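Local atomic coordinates of MgGH51 (Meripilus giganteus, PDB entry 6ZPV), a protein that hydrolyses alpha-L-arabinofuranosidic bonds as a fungal family GH51 glycosidase, probably releasing terminal arabinofuranose from arabinose-containing polysaccharides. Residues 569-583 / 615-627. Numbering follows the deposited sequence.
With SO4 (sulfate ion), chain H.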
# COMPACT_ATOMS: atom_id res chain seq x y z
N PHE A 569 -11.82 39.73 -7.18
CA PHE A 569 -10.58 39.82 -6.39
C PHE A 569 -9.97 41.23 -6.51
O PHE A 569 -10.19 41.98 -7.49
CB PHE A 569 -9.57 38.76 -6.82
CG PHE A 569 -10.02 37.33 -6.53
CD1 PHE A 569 -10.87 36.61 -7.37
CD2 PHE A 569 -9.70 36.74 -5.35
CE1 PHE A 569 -11.37 35.37 -7.06
CE2 PHE A 569 -10.14 35.44 -5.05
CZ PHE A 569 -10.96 34.75 -5.94
N ASN A 570 -9.19 41.59 -5.52
CA ASN A 570 -8.36 42.82 -5.56
C ASN A 570 -7.27 42.71 -6.61
O ASN A 570 -7.05 43.69 -7.40
CB ASN A 570 -7.74 43.08 -4.20
CG ASN A 570 -8.81 43.36 -3.18
OD1 ASN A 570 -9.59 44.26 -3.39
ND2 ASN A 570 -8.87 42.56 -2.13
N SER A 571 -6.54 41.61 -6.59
CA SER A 571 -5.42 41.39 -7.52
C SER A 571 -5.39 39.95 -7.97
O SER A 571 -5.69 39.02 -7.14
CB SER A 571 -4.15 41.78 -6.95
OG SER A 571 -3.87 41.05 -5.80
N VAL A 572 -4.96 39.71 -9.20
CA VAL A 572 -4.68 38.35 -9.73
C VAL A 572 -3.35 38.49 -10.48
O VAL A 572 -3.13 39.47 -11.27
CB VAL A 572 -5.78 37.83 -10.68
CG1 VAL A 572 -5.46 36.47 -11.29
CG2 VAL A 572 -7.12 37.85 -9.99
N SER A 573 -2.47 37.53 -10.32
CA SER A 573 -1.21 37.51 -11.04
C SER A 573 -1.45 37.57 -12.55
O SER A 573 -2.41 37.08 -13.06
CB SER A 573 -0.41 36.31 -10.63
OG SER A 573 -1.07 35.08 -10.86
N SER A 574 -0.46 38.18 -13.24
CA SER A 574 -0.48 38.35 -14.71
C SER A 574 -0.08 37.09 -15.45
O SER A 574 -0.26 37.03 -16.66
CB SER A 574 0.43 39.56 -15.10
OG SER A 574 -0.22 40.73 -14.61
N THR A 575 0.58 36.16 -14.74
CA THR A 575 0.92 34.84 -15.27
C THR A 575 0.52 33.78 -14.26
O THR A 575 0.29 34.08 -13.08
CB THR A 575 2.42 34.73 -15.59
OG1 THR A 575 3.15 34.85 -14.37
CG2 THR A 575 2.89 35.75 -16.60
N GLY A 576 0.39 32.57 -14.73
CA GLY A 576 0.10 31.40 -13.90
C GLY A 576 0.82 30.18 -14.48
O GLY A 576 1.35 30.25 -15.63
N THR A 577 0.84 29.10 -13.71
CA THR A 577 1.31 27.85 -14.20
C THR A 577 0.15 27.01 -14.70
O THR A 577 -0.97 27.13 -14.19
CB THR A 577 2.15 27.10 -13.19
OG1 THR A 577 1.24 26.69 -12.19
CG2 THR A 577 3.32 27.91 -12.65
N LEU A 578 0.43 26.18 -15.71
CA LEU A 578 -0.51 25.23 -16.28
C LEU A 578 0.11 23.84 -16.22
O LEU A 578 1.24 23.65 -16.72
CB LEU A 578 -0.86 25.61 -17.73
CG LEU A 578 -1.70 24.60 -18.51
CD1 LEU A 578 -3.09 24.38 -17.91
CD2 LEU A 578 -1.80 24.98 -19.99
N GLN A 579 -0.62 22.87 -15.71
CA GLN A 579 -0.20 21.44 -15.72
C GLN A 579 -1.33 20.68 -16.37
O GLN A 579 -2.46 20.81 -15.93
CB GLN A 579 0.03 20.95 -14.27
CG GLN A 579 1.06 21.77 -13.52
CD GLN A 579 1.10 21.45 -12.04
OE1 GLN A 579 0.59 22.24 -11.15
NE2 GLN A 579 1.72 20.37 -11.77
N VAL A 580 -1.01 19.87 -17.39
CA VAL A 580 -2.05 19.17 -18.18
C VAL A 580 -1.67 17.70 -18.32
O VAL A 580 -0.55 17.40 -18.77
CB VAL A 580 -2.16 19.75 -19.61
CG1 VAL A 580 -3.27 19.12 -20.41
CG2 VAL A 580 -2.32 21.24 -19.61
N LEU A 581 -2.61 16.84 -18.02
CA LEU A 581 -2.55 15.40 -18.26
C LEU A 581 -3.61 15.05 -19.31
O LEU A 581 -4.81 15.27 -19.04
CB LEU A 581 -2.83 14.66 -16.96
CG LEU A 581 -2.79 13.13 -17.04
CD1 LEU A 581 -1.34 12.64 -17.10
CD2 LEU A 581 -3.50 12.56 -15.80
N THR A 582 -3.21 14.57 -20.45
CA THR A 582 -4.17 14.26 -21.53
C THR A 582 -3.54 13.24 -22.48
O THR A 582 -2.38 12.85 -22.29
CB THR A 582 -4.64 15.52 -22.26
OG1 THR A 582 -5.73 15.24 -23.12
CG2 THR A 582 -3.57 16.17 -23.08
N GLY A 583 -4.30 12.74 -23.39
CA GLY A 583 -3.87 11.79 -24.40
C GLY A 583 -5.09 11.07 -24.95
O GLY A 583 -6.23 11.40 -24.62
N PRO A 615 -8.63 20.29 -23.43
CA PRO A 615 -8.74 19.24 -24.42
C PRO A 615 -9.71 18.16 -24.00
O PRO A 615 -9.92 17.92 -22.79
CB PRO A 615 -7.30 18.68 -24.60
CG PRO A 615 -6.44 19.81 -24.11
CD PRO A 615 -7.24 20.48 -23.01
N ALA A 616 -10.27 17.43 -24.97
CA ALA A 616 -10.95 16.17 -24.67
C ALA A 616 -10.07 15.31 -23.75
O ALA A 616 -8.85 15.30 -23.91
CB ALA A 616 -11.20 15.42 -25.96
N PHE A 617 -10.69 14.63 -22.83
CA PHE A 617 -10.01 13.67 -21.95
C PHE A 617 -8.78 14.33 -21.34
O PHE A 617 -7.63 13.90 -21.59
CB PHE A 617 -9.66 12.37 -22.68
CG PHE A 617 -10.88 11.66 -23.20
CD1 PHE A 617 -11.90 11.18 -22.34
CD2 PHE A 617 -11.08 11.53 -24.55
CE1 PHE A 617 -13.06 10.62 -22.81
CE2 PHE A 617 -12.25 10.93 -25.04
CZ PHE A 617 -13.22 10.50 -24.16
N SER A 618 -8.98 15.34 -20.51
CA SER A 618 -7.85 16.03 -19.87
C SER A 618 -8.12 16.34 -18.39
O SER A 618 -9.28 16.60 -17.99
CB SER A 618 -7.50 17.30 -20.60
OG SER A 618 -8.53 18.28 -20.57
N VAL A 619 -7.03 16.40 -17.64
CA VAL A 619 -7.02 16.92 -16.28
C VAL A 619 -6.01 18.06 -16.30
O VAL A 619 -4.85 17.86 -16.68
CB VAL A 619 -6.57 15.89 -15.22
CG1 VAL A 619 -6.64 16.51 -13.83
CG2 VAL A 619 -7.43 14.64 -15.32
N SER A 620 -6.44 19.25 -15.88
CA SER A 620 -5.60 20.46 -15.93
C SER A 620 -5.61 21.13 -14.57
O SER A 620 -6.65 21.17 -13.90
CB SER A 620 -6.04 21.42 -17.00
OG SER A 620 -6.15 20.78 -18.27
N VAL A 621 -4.50 21.78 -14.24
CA VAL A 621 -4.42 22.64 -13.04
C VAL A 621 -3.80 23.96 -13.49
O VAL A 621 -2.68 23.96 -14.02
CB VAL A 621 -3.56 22.03 -11.93
CG1 VAL A 621 -3.55 22.96 -10.72
CG2 VAL A 621 -4.05 20.63 -11.58
N ILE A 622 -4.52 25.04 -13.24
CA ILE A 622 -4.01 26.40 -13.47
C ILE A 622 -3.78 27.00 -12.09
O ILE A 622 -4.72 27.03 -11.26
CB ILE A 622 -4.97 27.26 -14.32
CG1 ILE A 622 -5.06 26.66 -15.71
CG2 ILE A 622 -4.44 28.71 -14.35
CD1 ILE A 622 -6.11 27.32 -16.61
N THR A 623 -2.56 27.49 -11.81
CA THR A 623 -2.23 28.11 -10.52
C THR A 623 -1.92 29.58 -10.75
O THR A 623 -0.97 29.90 -11.51
CB THR A 623 -1.06 27.41 -9.84
OG1 THR A 623 -1.36 26.01 -9.72
CG2 THR A 623 -0.79 27.99 -8.48
N VAL A 624 -2.65 30.44 -10.08
CA VAL A 624 -2.41 31.90 -10.10
C VAL A 624 -2.28 32.36 -8.64
O VAL A 624 -2.58 31.59 -7.72
CB VAL A 624 -3.57 32.63 -10.82
CG1 VAL A 624 -3.54 32.27 -12.29
CG2 VAL A 624 -4.93 32.42 -10.21
N THR A 625 -1.88 33.59 -8.43
CA THR A 625 -1.91 34.22 -7.09
C THR A 625 -3.09 35.19 -7.07
O THR A 625 -3.19 36.03 -7.96
CB THR A 625 -0.58 34.83 -6.72
OG1 THR A 625 0.42 33.82 -6.78
CG2 THR A 625 -0.62 35.42 -5.35
N THR A 626 -3.89 35.14 -6.00
CA THR A 626 -5.02 36.07 -5.82
C THR A 626 -4.97 36.70 -4.43
O THR A 626 -4.52 36.04 -3.48
CB THR A 626 -6.38 35.41 -6.04
OG1 THR A 626 -6.62 34.47 -5.01
CG2 THR A 626 -6.48 34.76 -7.40
N ASN A 627 -5.50 37.90 -4.32
CA ASN A 627 -5.73 38.57 -3.01
C ASN A 627 -6.96 39.47 -3.15
O ASN A 627 -7.39 39.75 -4.28
CB ASN A 627 -4.48 39.28 -2.45
CG ASN A 627 -3.27 38.41 -2.09
OD1 ASN A 627 -3.22 37.87 -0.97
ND2 ASN A 627 -2.26 38.32 -2.98
OXT ASN A 627 -7.49 39.94 -2.12
S SO4 H . 2.13 40.24 -11.18
O1 SO4 H . 1.39 40.17 -9.95
O2 SO4 H . 1.99 38.92 -11.80
O3 SO4 H . 1.37 41.12 -12.03
O4 SO4 H . 3.37 40.81 -10.99
O HOH W 1 -2.23 38.76 -6.86
O HOH W 2 -0.66 24.69 -12.10
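S573 meets T625 because its first torsion (chi1 59°) tucks OG between the backbone N and the carbonyl carbon. There OG accepts the T625 N-H at 3.0 Å, in a nearly straight bond (172°), and donates its own proton to T575 O at 2.8 Å. In T582 chi1 is -170°, which turns OG1 away from the backbone N and brings it 2.8 Å from F617 O, above the carbonyl plane. Strands 575-582 and 618-625 run antiparallel between these two points. They are neighbours in the sheet of the C-terminal domain.

T577 and T623 lie side by side. T577 OG1 is 3.7 Å from T623 OG1, and one water bonds to both hydroxyls. On this face L514 of helix 507-517 packs on Q579 and V621. On the other face the L578 and I622 side chains cross, with L578 CD1 3.7 Å from I622 CG1, and Y612 of strand 609-614 touches both residues. At the chain end N570 and S571 both face N627 in a classic beta bulge. T626 CG2 sits over a face of the F569 ring, offset toward its rim.

Replacing S573 by alanine removes OG and would probably leave T625 N and T575 O without this partner, and the turn before strand 575-582 less fixed. The chemistry implies that the S573 hydroxyl stands in for a backbone carbonyl where the strand register shifts by two.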